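Local coordinates for catalase (Corynebacterium glutamicum, PDB 4B7H), which breaks down hydrogen peroxide to water and oxygen at a haem iron, is inhibited by nitric oxide, and also binds NADPH, at residues Lys3-Gln8 / Val100-Val105; Ala127-Thr132 / Ile326-Gly331; Tyr131-Asn136 / Arg371-Val376; Asp207-His212 / Lys227-Thr232. One frame throughout, in Å; residues are numbered along the deposited sequence. Where two conformers were deposited one is given.

Contact 1: residues Lys3-Gln8 / Val100-Val105; sequences KSAADQ and VTPLAV
Pro102 lies against the Ala5-Ala6 peptide, its ring turned so that CB and CG do most of the touching. Pro102 CG comes within 3.6 Å of Ala5 O, while Pro102 CB faces Ala6 CA at 4.1 Å. The two alanine methyls reach different atoms of the same ring: Ala5 CB points to Pro102 CG at 4.3 Å, and Ala6 CB lies 4.4 Å from Pro102 CB. Ala6 CB also lies 4.2 Å from Leu103 O. A third side chain, Gln8, crosses the proline at about a right angle. With Gln8 CG between the backbone N and the carbonyl carbon (chi1 48°) and the chain extended beyond, it carries its amide to Pro102 CG.

The turn that offers these groups is tied up from within. Ser4 and Asp7 make a capping box at the start of helix 7-11: Ala6 N donates to Ser4 OG over 3.0 Å, and Ser4 N donates to Asp7 OD2 over 3.0 Å, meeting the carboxylate from 55° above its plane. Asp7 OD1 turns outward to a salt bridge with Arg314, Ser4 OG is hydrogen-bonded to Asn313, and Ala5 N to Glu79. Pro102 itself belongs to strand 100-108 of the antiparallel catalase beta-barrel, which the N-terminal segment covers here. The join to Pro102 is thus one of van der Waals contact, while directional bonds tie the turn to strands 73-82 and 305-314.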
# COMPACT_ATOMS: atom_id res chain seq x y z
N LYS A 3 -20.18 26.27 21.86
CA LYS A 3 -19.74 26.36 20.47
C LYS A 3 -18.23 26.47 20.41
O LYS A 3 -17.59 26.91 21.37
CB LYS A 3 -20.33 27.60 19.80
CG LYS A 3 -21.82 27.77 19.96
CD LYS A 3 -22.15 29.18 20.43
CE LYS A 3 -22.58 29.20 21.89
NZ LYS A 3 -21.54 28.64 22.79
N SER A 4 -17.66 26.09 19.27
CA SER A 4 -16.23 26.27 19.05
C SER A 4 -16.02 26.77 17.63
O SER A 4 -16.75 26.36 16.72
CB SER A 4 -15.49 24.95 19.21
OG SER A 4 -14.13 25.12 18.84
N ALA A 5 -15.02 27.62 17.44
CA ALA A 5 -14.65 28.05 16.09
C ALA A 5 -14.20 26.86 15.25
O ALA A 5 -14.17 26.92 14.02
CB ALA A 5 -13.56 29.11 16.14
N ALA A 6 -13.85 25.76 15.92
CA ALA A 6 -13.40 24.56 15.22
C ALA A 6 -14.55 23.64 14.77
O ALA A 6 -14.30 22.62 14.13
CB ALA A 6 -12.41 23.78 16.08
N ASP A 7 -15.79 24.00 15.10
CA ASP A 7 -16.95 23.17 14.75
C ASP A 7 -17.04 22.86 13.25
O ASP A 7 -17.32 21.72 12.87
CB ASP A 7 -18.26 23.81 15.24
CG ASP A 7 -18.42 23.74 16.75
OD1 ASP A 7 -17.69 22.95 17.38
OD2 ASP A 7 -19.27 24.47 17.30
N GLN A 8 -16.81 23.88 12.42
CA GLN A 8 -16.75 23.73 10.97
C GLN A 8 -15.85 22.56 10.58
O GLN A 8 -16.25 21.67 9.83
CB GLN A 8 -16.24 25.03 10.33
CG GLN A 8 -14.96 25.61 10.99
CD GLN A 8 -14.50 26.91 10.37
OE1 GLN A 8 -14.19 27.87 11.07
NE2 GLN A 8 -14.44 26.95 9.05
N VAL A 100 -8.99 35.57 15.32
CA VAL A 100 -9.39 34.35 16.01
C VAL A 100 -9.32 33.22 14.98
O VAL A 100 -9.96 33.31 13.92
CB VAL A 100 -10.81 34.44 16.60
CG1 VAL A 100 -11.20 33.14 17.29
CG2 VAL A 100 -10.88 35.60 17.58
N THR A 101 -8.56 32.18 15.28
CA THR A 101 -8.29 31.12 14.31
C THR A 101 -8.58 29.74 14.90
O THR A 101 -8.15 29.45 16.01
CB THR A 101 -6.82 31.17 13.86
OG1 THR A 101 -6.51 32.49 13.39
CG2 THR A 101 -6.52 30.15 12.76
N PRO A 102 -9.32 28.88 14.16
CA PRO A 102 -9.53 27.52 14.67
C PRO A 102 -8.21 26.74 14.72
O PRO A 102 -7.31 26.98 13.90
CB PRO A 102 -10.46 26.88 13.62
CG PRO A 102 -11.01 28.02 12.82
CD PRO A 102 -9.95 29.08 12.84
N LEU A 103 -8.11 25.81 15.66
CA LEU A 103 -6.91 25.00 15.78
C LEU A 103 -7.21 23.54 16.07
O LEU A 103 -8.28 23.18 16.57
CB LEU A 103 -5.97 25.57 16.85
CG LEU A 103 -6.35 25.37 18.32
CD1 LEU A 103 -5.94 24.01 18.88
CD2 LEU A 103 -5.73 26.48 19.16
N ALA A 104 -6.22 22.70 15.76
CA ALA A 104 -6.15 21.32 16.23
C ALA A 104 -4.86 21.18 17.03
O ALA A 104 -3.90 21.92 16.80
CB ALA A 104 -6.14 20.36 15.07
N VAL A 105 -4.83 20.22 17.95
CA VAL A 105 -3.60 19.89 18.66
C VAL A 105 -3.51 18.39 18.85
O VAL A 105 -4.52 17.73 19.03
CB VAL A 105 -3.51 20.63 20.03
CG1 VAL A 105 -4.55 20.10 21.03
CG2 VAL A 105 -2.12 20.52 20.62

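Contact 2: residues Ala127-Thr132 / Ile326-Gly331; sequences ALRFYT and IALDPG. Unlike the reference sequence in segment 326-331: Ile326 (reference Leu). With HEM (protoporphyrin IX containing Fe), chain E.
Leu328 sets both its methyls against strand 125-132. Leu328 CD1 meets Ala127 CB at 3.6 Å; Leu328 CD2 lies 3.7 Å from Arg129 CB and also covers one face of the Arg129 guanidinium, 4.0 Å above the plane and offset toward its rim. Ile326, which replaces a leucine of the reference sequence, approaches Arg129 from the opposite direction, its CG1 3.7 Å from Arg129 NH1. Within the strand, Arg129 CD lies 3.4 Å above one face of the Tyr131 ring, offset toward the rim.

The polar link is slight: Arg129 NH2 donates to Ala327 O at the edge of the guanidinium, over 2.7 Å but with an angle of only 129°, a weak bond. A bend at chi3 (-60°) brings the otherwise extended chain round to it. Stronger partners fix the group from elsewhere, a salt bridge from NE to Asp138 and a bond from NH1 to Asn370. The strand belongs to the antiparallel beta-barrel of the catalase fold, and segment 326-331 is the irregular chain laid across it after helix 319-324. That chain is kept in shape by an Asx turn, Gly331 N donating to Asp329 OD1 over 2.8 Å, and by Asp138, whose other carboxylate oxygen takes the Asp329 N-H.

Contacts with the cofactor are apolar on the protein side. Leu328 CD1 stands 3.8 Å from haem O1D, a propionate oxygen, and Ala127 CB touches CBD of the same propionate arm. Hydrogen bonds to the haem come from Arg67, Arg106, Gln356 and Arg359.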
# COMPACT_ATOMS: atom_id res chain seq x y z
N ALA A 127 1.86 19.46 19.33
CA ALA A 127 1.78 19.76 17.91
C ALA A 127 0.48 20.46 17.53
O ALA A 127 -0.60 19.87 17.62
CB ALA A 127 1.94 18.48 17.11
N LEU A 128 0.61 21.70 17.08
CA LEU A 128 -0.54 22.56 16.79
C LEU A 128 -0.75 22.76 15.30
O LEU A 128 0.22 22.90 14.56
CB LEU A 128 -0.30 23.94 17.41
CG LEU A 128 -0.29 23.96 18.93
CD1 LEU A 128 0.58 25.11 19.42
CD2 LEU A 128 -1.71 24.09 19.46
N ARG A 129 -2.01 22.78 14.88
CA ARG A 129 -2.39 23.27 13.56
C ARG A 129 -3.30 24.47 13.72
O ARG A 129 -4.28 24.41 14.47
CB ARG A 129 -3.17 22.21 12.76
CG ARG A 129 -3.93 22.82 11.56
CD ARG A 129 -4.29 21.75 10.55
NE ARG A 129 -3.07 21.11 10.08
CZ ARG A 129 -2.98 19.89 9.58
NH1 ARG A 129 -4.08 19.14 9.45
NH2 ARG A 129 -1.80 19.40 9.21
N PHE A 130 -2.99 25.54 13.01
CA PHE A 130 -3.88 26.69 12.92
C PHE A 130 -4.48 26.73 11.52
O PHE A 130 -3.75 26.78 10.53
CB PHE A 130 -3.11 27.97 13.25
CG PHE A 130 -2.43 27.94 14.59
CD1 PHE A 130 -3.18 28.02 15.75
CD2 PHE A 130 -1.05 27.79 14.69
CE1 PHE A 130 -2.58 27.97 17.00
CE2 PHE A 130 -0.43 27.73 15.95
CZ PHE A 130 -1.20 27.83 17.10
N TYR A 131 -5.81 26.68 11.45
CA TYR A 131 -6.50 26.70 10.17
C TYR A 131 -6.66 28.15 9.73
O TYR A 131 -7.73 28.75 9.92
CB TYR A 131 -7.86 25.99 10.26
CG TYR A 131 -7.79 24.50 10.57
CD1 TYR A 131 -7.69 24.03 11.88
CD2 TYR A 131 -7.83 23.56 9.54
CE1 TYR A 131 -7.63 22.67 12.16
CE2 TYR A 131 -7.76 22.18 9.81
CZ TYR A 131 -7.68 21.75 11.12
OH TYR A 131 -7.61 20.40 11.41
N THR A 132 -5.60 28.73 9.17
CA THR A 132 -5.59 30.15 8.85
C THR A 132 -6.20 30.45 7.48
O THR A 132 -6.38 29.55 6.65
CB THR A 132 -4.16 30.78 8.92
OG1 THR A 132 -3.54 30.79 7.63
CG2 THR A 132 -3.27 30.06 9.93
N ILE A 326 -4.65 12.83 11.46
CA ILE A 326 -4.12 14.17 11.26
C ILE A 326 -2.67 14.06 10.82
O ILE A 326 -1.96 13.12 11.20
CB ILE A 326 -4.31 15.09 12.51
CG1 ILE A 326 -4.31 16.56 12.08
CG2 ILE A 326 -3.25 14.83 13.59
CD1 ILE A 326 -4.75 17.52 13.18
N ALA A 327 -2.26 14.98 9.95
CA ALA A 327 -0.92 14.95 9.38
C ALA A 327 -0.23 16.26 9.72
O ALA A 327 -0.22 17.20 8.91
CB ALA A 327 -1.00 14.75 7.86
N LEU A 328 0.29 16.35 10.93
CA LEU A 328 0.90 17.59 11.39
C LEU A 328 2.32 17.67 10.84
O LEU A 328 3.04 16.67 10.83
CB LEU A 328 0.87 17.65 12.92
CG LEU A 328 -0.57 17.80 13.46
CD1 LEU A 328 -0.71 17.33 14.90
CD2 LEU A 328 -1.04 19.25 13.34
N ASP A 329 2.71 18.84 10.36
CA ASP A 329 3.91 18.94 9.52
C ASP A 329 4.53 20.34 9.66
O ASP A 329 3.88 21.33 9.34
CB ASP A 329 3.47 18.66 8.08
CG ASP A 329 4.57 18.84 7.05
OD1 ASP A 329 5.74 19.08 7.41
OD2 ASP A 329 4.24 18.72 5.84
N PRO A 330 5.79 20.42 10.13
CA PRO A 330 6.41 21.75 10.31
C PRO A 330 6.60 22.47 8.98
O PRO A 330 6.79 23.69 8.97
CB PRO A 330 7.76 21.43 10.98
CG PRO A 330 8.04 20.01 10.62
CD PRO A 330 6.70 19.33 10.53
N GLY A 331 6.55 21.74 7.88
CA GLY A 331 6.62 22.35 6.56
C GLY A 331 5.35 23.10 6.17
O GLY A 331 5.33 23.81 5.15
CHA HEM E . 6.55 13.12 14.70
CHB HEM E . 10.56 13.39 11.98
CHC HEM E . 12.62 16.12 15.42
CHD HEM E . 8.22 16.99 17.17
C1A HEM E . 7.45 12.94 13.68
C2A HEM E . 7.22 12.20 12.45
C3A HEM E . 8.33 12.30 11.71
C4A HEM E . 9.30 13.09 12.43
CMA HEM E . 8.60 11.70 10.32
CAA HEM E . 5.91 11.46 12.11
CBA HEM E . 4.95 12.43 11.43
CGA HEM E . 3.72 11.75 10.88
O1A HEM E . 2.64 12.37 10.97
O2A HEM E . 3.80 10.61 10.36
C1B HEM E . 11.49 14.13 12.68
C2B HEM E . 12.85 14.38 12.28
C3B HEM E . 13.43 15.12 13.25
C4B HEM E . 12.43 15.37 14.27
CMB HEM E . 13.48 13.85 10.97
CAB HEM E . 14.85 15.70 13.35
CBB HEM E . 15.58 15.99 12.27
C1C HEM E . 11.58 16.74 16.09
C2C HEM E . 11.63 17.97 16.87
C3C HEM E . 10.40 18.19 17.35
C4C HEM E . 9.54 17.13 16.87
CMC HEM E . 12.91 18.81 17.10
CAC HEM E . 9.85 19.37 18.19
CBC HEM E . 10.38 20.61 18.14
C1D HEM E . 7.40 15.98 16.72
C2D HEM E . 6.05 15.83 17.15
C3D HEM E . 5.52 14.64 16.40
C4D HEM E . 6.60 14.19 15.56
CMD HEM E . 5.30 16.68 18.18
CAD HEM E . 4.11 14.09 16.51
CBD HEM E . 3.18 15.00 15.70
CGD HEM E . 1.80 14.46 15.93
O1D HEM E . 1.16 13.97 14.97
O2D HEM E . 1.33 14.51 17.10
NA HEM E . 8.73 13.48 13.63
NB HEM E . 11.26 14.74 13.89
NC HEM E . 10.28 16.25 16.11
ND HEM E . 7.70 15.00 15.79
FE HEM E . 9.50 14.84 14.90

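Contact 3: residues Tyr131-Asn136 / Arg371-Val376; sequences YTEEGN and RPINEV
One water joins Thr132 and Asn136 to Ile373. It donates to Thr132 O and to Asn136 OD1, 2.8 Å each, and accepts from Ile373 N at 2.9 Å. The Asn136 side chain crosses Pro372 at about a right angle, Asn136 OD1 coming 3.3 Å from Pro372 CA.

Ile373 packs alongside the strand end. Its CG1 stands between the backbone N and the carbonyl carbon (chi1 60°), which lays it against Thr132 O and CD1 against Tyr131 O, while Ile373 CG2 meets Tyr131 CB at 4.0 Å. Farther out, Arg371 O lies in the plane of the Tyr131 ring at its edge, 3.8 Å from Tyr131 CE2; Arg12 donates to the same oxygen.

Thr132 to Gly135 form the type I turn of the hairpin between strands 125-132 and 135-142. Thr132 OG1 stiffens it, donating to Gly135 O over 2.6 Å and accepting from Glu134 N in an ST turn; at the backbone angles of Gly135 a CB would collide with the preceding carbonyl O.

Asn374 faces this turn. Its ND2 is bonded to Gly27 O of the second subunit, and the same subunit sends Asn26 to Asn136 O. Buried Asn374 OD1 has no partner in the model, a likely energetic cost. The hairpin and the 371-376 loop are thus coupled directly by van der Waals contact and through a shared water, at an interface with the second subunit.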
# COMPACT_ATOMS: atom_id res chain seq x y z
N TYR A 131 -5.81 26.68 11.45
CA TYR A 131 -6.50 26.70 10.17
C TYR A 131 -6.66 28.15 9.73
O TYR A 131 -7.73 28.75 9.92
CB TYR A 131 -7.86 25.99 10.26
CG TYR A 131 -7.79 24.50 10.57
CD1 TYR A 131 -7.69 24.03 11.88
CD2 TYR A 131 -7.83 23.56 9.54
CE1 TYR A 131 -7.63 22.67 12.16
CE2 TYR A 131 -7.76 22.18 9.81
CZ TYR A 131 -7.68 21.75 11.12
OH TYR A 131 -7.61 20.40 11.41
N THR A 132 -5.60 28.73 9.17
CA THR A 132 -5.59 30.15 8.85
C THR A 132 -6.20 30.45 7.48
O THR A 132 -6.38 29.55 6.65
CB THR A 132 -4.16 30.78 8.92
OG1 THR A 132 -3.54 30.79 7.63
CG2 THR A 132 -3.27 30.06 9.93
N GLU A 133 -6.47 31.73 7.25
CA GLU A 133 -7.06 32.18 5.99
C GLU A 133 -6.05 32.11 4.84
O GLU A 133 -6.43 32.22 3.67
CB GLU A 133 -7.60 33.61 6.12
CG GLU A 133 -8.75 33.74 7.12
CD GLU A 133 -9.24 35.17 7.28
OE1 GLU A 133 -8.97 36.01 6.39
OE2 GLU A 133 -9.90 35.46 8.30
N GLU A 134 -4.77 31.93 5.16
CA GLU A 134 -3.73 31.78 4.15
C GLU A 134 -3.12 30.38 4.18
O GLU A 134 -2.00 30.16 3.71
CB GLU A 134 -2.67 32.89 4.27
CG GLU A 134 -3.29 34.27 4.01
CD GLU A 134 -2.35 35.46 4.07
OE1 GLU A 134 -1.18 35.32 4.49
OE2 GLU A 134 -2.80 36.57 3.70
N GLY A 135 -3.88 29.43 4.72
CA GLY A 135 -3.47 28.04 4.75
C GLY A 135 -3.28 27.49 6.15
O GLY A 135 -3.32 28.23 7.13
N ASN A 136 -3.08 26.18 6.25
CA ASN A 136 -2.80 25.56 7.54
C ASN A 136 -1.37 25.86 7.96
O ASN A 136 -0.43 25.57 7.23
CB ASN A 136 -3.01 24.04 7.50
CG ASN A 136 -4.47 23.65 7.26
OD1 ASN A 136 -5.37 24.46 7.49
ND2 ASN A 136 -4.70 22.42 6.80
N ARG A 371 -7.55 19.24 5.33
CA ARG A 371 -7.87 20.30 4.37
C ARG A 371 -7.87 21.66 5.03
O ARG A 371 -8.40 21.82 6.13
CB ARG A 371 -9.26 20.09 3.77
CG ARG A 371 -9.43 18.82 3.01
CD ARG A 371 -10.56 18.95 2.02
NE ARG A 371 -11.87 19.20 2.63
CZ ARG A 371 -12.71 18.24 3.00
NH1 ARG A 371 -12.37 16.96 2.87
NH2 ARG A 371 -13.89 18.55 3.53
N PRO A 372 -7.32 22.68 4.34
CA PRO A 372 -7.40 24.03 4.89
C PRO A 372 -8.81 24.61 4.76
O PRO A 372 -9.71 23.97 4.20
CB PRO A 372 -6.39 24.81 4.04
CG PRO A 372 -6.36 24.09 2.74
CD PRO A 372 -6.55 22.63 3.08
N ILE A 373 -9.02 25.81 5.29
CA ILE A 373 -10.34 26.41 5.16
C ILE A 373 -10.53 27.08 3.80
O ILE A 373 -11.66 27.20 3.33
CB ILE A 373 -10.69 27.36 6.32
CG1 ILE A 373 -9.70 28.52 6.40
CG2 ILE A 373 -10.76 26.58 7.62
CD1 ILE A 373 -10.12 29.62 7.36
N ASN A 374 -9.43 27.48 3.17
CA ASN A 374 -9.45 28.03 1.82
C ASN A 374 -9.31 26.95 0.74
O ASN A 374 -8.84 25.85 1.02
CB ASN A 374 -8.38 29.14 1.65
CG ASN A 374 -6.95 28.65 1.94
OD1 ASN A 374 -6.70 27.93 2.91
ND2 ASN A 374 -5.99 29.08 1.11
N GLU A 375 -9.73 27.26 -0.49
CA GLU A 375 -9.63 26.28 -1.57
C GLU A 375 -8.18 26.08 -1.99
O GLU A 375 -7.41 27.02 -2.10
CB GLU A 375 -10.47 26.70 -2.78
CG GLU A 375 -11.97 26.68 -2.54
CD GLU A 375 -12.58 25.28 -2.64
OE1 GLU A 375 -11.87 24.32 -3.01
OE2 GLU A 375 -13.79 25.15 -2.37
N VAL A 376 -7.82 24.82 -2.23
CA VAL A 376 -6.50 24.50 -2.73
C VAL A 376 -6.52 24.56 -4.25
O VAL A 376 -7.36 23.92 -4.89
CB VAL A 376 -6.09 23.09 -2.26
CG1 VAL A 376 -4.86 22.59 -3.02
CG2 VAL A 376 -5.85 23.09 -0.75
O HOH W 1 -6.75 26.77 6.78

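Contact 4: residues Asp207-His212 / Lys227-Thr232; sequences DGFGSH and KYHFKT. With HEM (protoporphyrin IX containing Fe), chain E.
Asp207 has both carboxylate oxygens engaged by the 227-232 strand. Asp207 OD1 accepts from Thr232 N over 2.9 Å, met nearly head-on, and Asp207 OD2 makes a salt bridge with Lys231 NZ at 2.8 Å, the ammonium standing 41° above the carboxylate plane. Bends at chi2 and chi3 (-63° and -67°) fold the lysine back to it.

Next along, Gly208 and Phe230 are an antiparallel hydrogen-bonded pair: Gly208 N donates to Phe230 O over 2.9 Å, and Phe230 N to Gly208 O over 2.8 Å. Phe209 and His229 follow as the non-hydrogen-bonded pair, their rings oblique with centroids 5.3 Å apart. His229 NE2 is satisfied by Gln276, Tyr228 OH by Tyr137 and Trp216, and Thr232 OG1 by Arg204 O among others. Tyr228 O takes three approaches, the N-H of Gly210 at 3.1 Å, a C-H from Phe209 CA, and a water that also binds Ser211 N weakly. Where the chains part, a second water bridges Tyr228 N and His212 O, and Lys227 NZ reaches across to Ser211 O at 2.9 Å, with Thr213 OG1 as a further partner.

The side chains at the far end turn to the haem: Ser211 OG touches vinyl carbon CBC at 3.4 Å while bonded to Thr144 O, and His212 NE2 lies by methyl CMC, its ring nitrogens held by Asp342 and Arg348. The pair belongs to the antiparallel catalase beta-barrel; it ends at the haem pocket and carries His229, in contact with NADPH, consistent with an NADPH-binding catalase.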
# COMPACT_ATOMS: atom_id res chain seq x y z
N ASP A 207 4.27 23.19 29.50
CA ASP A 207 4.44 24.17 28.44
C ASP A 207 4.62 23.46 27.11
O ASP A 207 4.96 22.27 27.06
CB ASP A 207 5.70 25.01 28.66
CG ASP A 207 5.58 26.01 29.79
OD1 ASP A 207 4.45 26.40 30.17
OD2 ASP A 207 6.66 26.44 30.27
N GLY A 208 4.46 24.23 26.03
CA GLY A 208 4.88 23.78 24.71
C GLY A 208 5.89 24.76 24.16
O GLY A 208 5.96 25.92 24.60
N PHE A 209 6.67 24.32 23.18
CA PHE A 209 7.69 25.16 22.56
C PHE A 209 7.82 24.79 21.10
O PHE A 209 7.67 23.62 20.75
CB PHE A 209 9.06 24.94 23.20
CG PHE A 209 9.09 25.12 24.69
CD1 PHE A 209 8.77 24.07 25.53
CD2 PHE A 209 9.46 26.34 25.26
CE1 PHE A 209 8.80 24.21 26.91
CE2 PHE A 209 9.50 26.49 26.64
CZ PHE A 209 9.16 25.43 27.47
N GLY A 210 8.13 25.75 20.23
CA GLY A 210 8.50 25.43 18.87
C GLY A 210 9.88 24.81 18.81
O GLY A 210 10.23 24.12 17.84
N SER A 211 10.67 25.07 19.85
CA SER A 211 12.06 24.62 20.02
C SER A 211 13.04 25.28 19.05
O SER A 211 13.97 25.98 19.48
CB SER A 211 12.20 23.09 20.00
OG SER A 211 11.24 22.45 20.82
N HIS A 212 12.85 25.06 17.74
CA HIS A 212 13.72 25.68 16.73
C HIS A 212 13.57 27.18 16.67
O HIS A 212 12.51 27.74 16.97
CB HIS A 212 13.38 25.21 15.31
CG HIS A 212 13.30 23.73 15.13
ND1 HIS A 212 14.42 22.94 15.04
CD2 HIS A 212 12.24 22.90 14.98
CE1 HIS A 212 14.05 21.68 14.86
NE2 HIS A 212 12.73 21.63 14.82
N LYS A 227 11.51 32.45 18.53
CA LYS A 227 11.20 31.16 19.15
C LYS A 227 9.84 31.25 19.83
O LYS A 227 9.52 32.23 20.51
CB LYS A 227 12.27 30.75 20.18
CG LYS A 227 13.59 30.31 19.56
CD LYS A 227 14.54 29.77 20.63
CE LYS A 227 15.90 29.38 20.05
NZ LYS A 227 15.85 28.16 19.17
N TYR A 228 9.03 30.21 19.63
CA TYR A 228 7.70 30.14 20.22
C TYR A 228 7.70 29.47 21.58
O TYR A 228 8.32 28.42 21.77
CB TYR A 228 6.79 29.33 19.32
CG TYR A 228 6.46 29.94 17.99
CD1 TYR A 228 5.53 30.97 17.89
CD2 TYR A 228 7.05 29.46 16.82
CE1 TYR A 228 5.20 31.52 16.66
CE2 TYR A 228 6.73 30.00 15.59
CZ TYR A 228 5.80 31.03 15.52
OH TYR A 228 5.47 31.56 14.29
N HIS A 229 6.95 30.06 22.50
CA HIS A 229 6.72 29.53 23.83
C HIS A 229 5.25 29.53 24.14
O HIS A 229 4.60 30.53 24.01
CB HIS A 229 7.49 30.39 24.90
CG HIS A 229 8.99 30.37 24.77
ND1 HIS A 229 9.77 29.83 25.68
CD2 HIS A 229 9.79 30.90 23.82
CE1 HIS A 229 11.01 29.98 25.30
NE2 HIS A 229 11.02 30.65 24.17
N PHE A 230 4.72 28.38 24.52
CA PHE A 230 3.32 28.24 24.87
C PHE A 230 3.25 27.95 26.36
O PHE A 230 3.58 26.85 26.81
CB PHE A 230 2.67 27.12 24.03
CG PHE A 230 2.92 27.27 22.55
CD1 PHE A 230 2.43 28.37 21.86
CD2 PHE A 230 3.65 26.32 21.85
CE1 PHE A 230 2.66 28.51 20.49
CE2 PHE A 230 3.88 26.46 20.49
CZ PHE A 230 3.39 27.56 19.81
N LYS A 231 2.86 28.97 27.14
CA LYS A 231 3.01 28.90 28.59
C LYS A 231 1.69 28.46 29.24
O LYS A 231 0.67 29.16 29.14
CB LYS A 231 3.49 30.25 29.16
CG LYS A 231 4.77 30.78 28.50
CD LYS A 231 5.97 29.87 28.71
CE LYS A 231 6.40 29.83 30.18
NZ LYS A 231 7.66 29.04 30.35
N THR A 232 1.72 27.30 29.88
CA THR A 232 0.48 26.72 30.39
C THR A 232 -0.14 27.54 31.51
O THR A 232 0.52 27.91 32.48
CB THR A 232 0.69 25.27 30.88
OG1 THR A 232 -0.51 24.86 31.55
CG2 THR A 232 1.87 25.17 31.83
CHA HEM E . 6.55 13.12 14.70
CHB HEM E . 10.56 13.39 11.98
CHC HEM E . 12.62 16.12 15.42
CHD HEM E . 8.22 16.99 17.17
C1A HEM E . 7.45 12.94 13.68
C2A HEM E . 7.22 12.20 12.45
C3A HEM E . 8.33 12.30 11.71
C4A HEM E . 9.30 13.09 12.43
CMA HEM E . 8.60 11.70 10.32
CAA HEM E . 5.91 11.46 12.11
CBA HEM E . 4.95 12.43 11.43
CGA HEM E . 3.72 11.75 10.88
O1A HEM E . 2.64 12.37 10.97
O2A HEM E . 3.80 10.61 10.36
C1B HEM E . 11.49 14.13 12.68
C2B HEM E . 12.85 14.38 12.28
C3B HEM E . 13.43 15.12 13.25
C4B HEM E . 12.43 15.37 14.27
CMB HEM E . 13.48 13.85 10.97
CAB HEM E . 14.85 15.70 13.35
CBB HEM E . 15.58 15.99 12.27
C1C HEM E . 11.58 16.74 16.09
C2C HEM E . 11.63 17.97 16.87
C3C HEM E . 10.40 18.19 17.35
C4C HEM E . 9.54 17.13 16.87
CMC HEM E . 12.91 18.81 17.10
CAC HEM E . 9.85 19.37 18.19
CBC HEM E . 10.38 20.61 18.14
C1D HEM E . 7.40 15.98 16.72
C2D HEM E . 6.05 15.83 17.15
C3D HEM E . 5.52 14.64 16.40
C4D HEM E . 6.60 14.19 15.56
CMD HEM E . 5.30 16.68 18.18
CAD HEM E . 4.11 14.09 16.51
CBD HEM E . 3.18 15.00 15.70
CGD HEM E . 1.80 14.46 15.93
O1D HEM E . 1.16 13.97 14.97
O2D HEM E . 1.33 14.51 17.10
NA HEM E . 8.73 13.48 13.63
NB HEM E . 11.26 14.74 13.89
NC HEM E . 10.28 16.25 16.11
ND HEM E . 7.70 15.00 15.79
FE HEM E . 9.50 14.84 14.90
O HOH W 2 10.91 27.50 21.37
O HOH W 3 10.38 27.97 18.63

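Contacts 1, 2 and 3 gather round neighbouring strands of one barrel sheet: 100-108 serves contact 1, 125-132 serves contacts 2 and 3, the latter with 135-142; these two share Tyr131 and Thr132, and backbone bonds such as Ala104 O to Arg129 N join contacts 1 and 2. Contact 4 lies elsewhere in the same sheet and meets contact 2 where Leu128 CD1 packs on Phe230 CE2. Contacts 2 and 4 are buried and both touch the haem; contact 1 is buried but peripheral, and contact 3, partly buried, borders another subunit. Strand pairing and a salt bridge hold contact 4, a weak bond and apolar packing contact 2, van der Waals contact alone contact 1, a shared water and van der Waals packing contact 3.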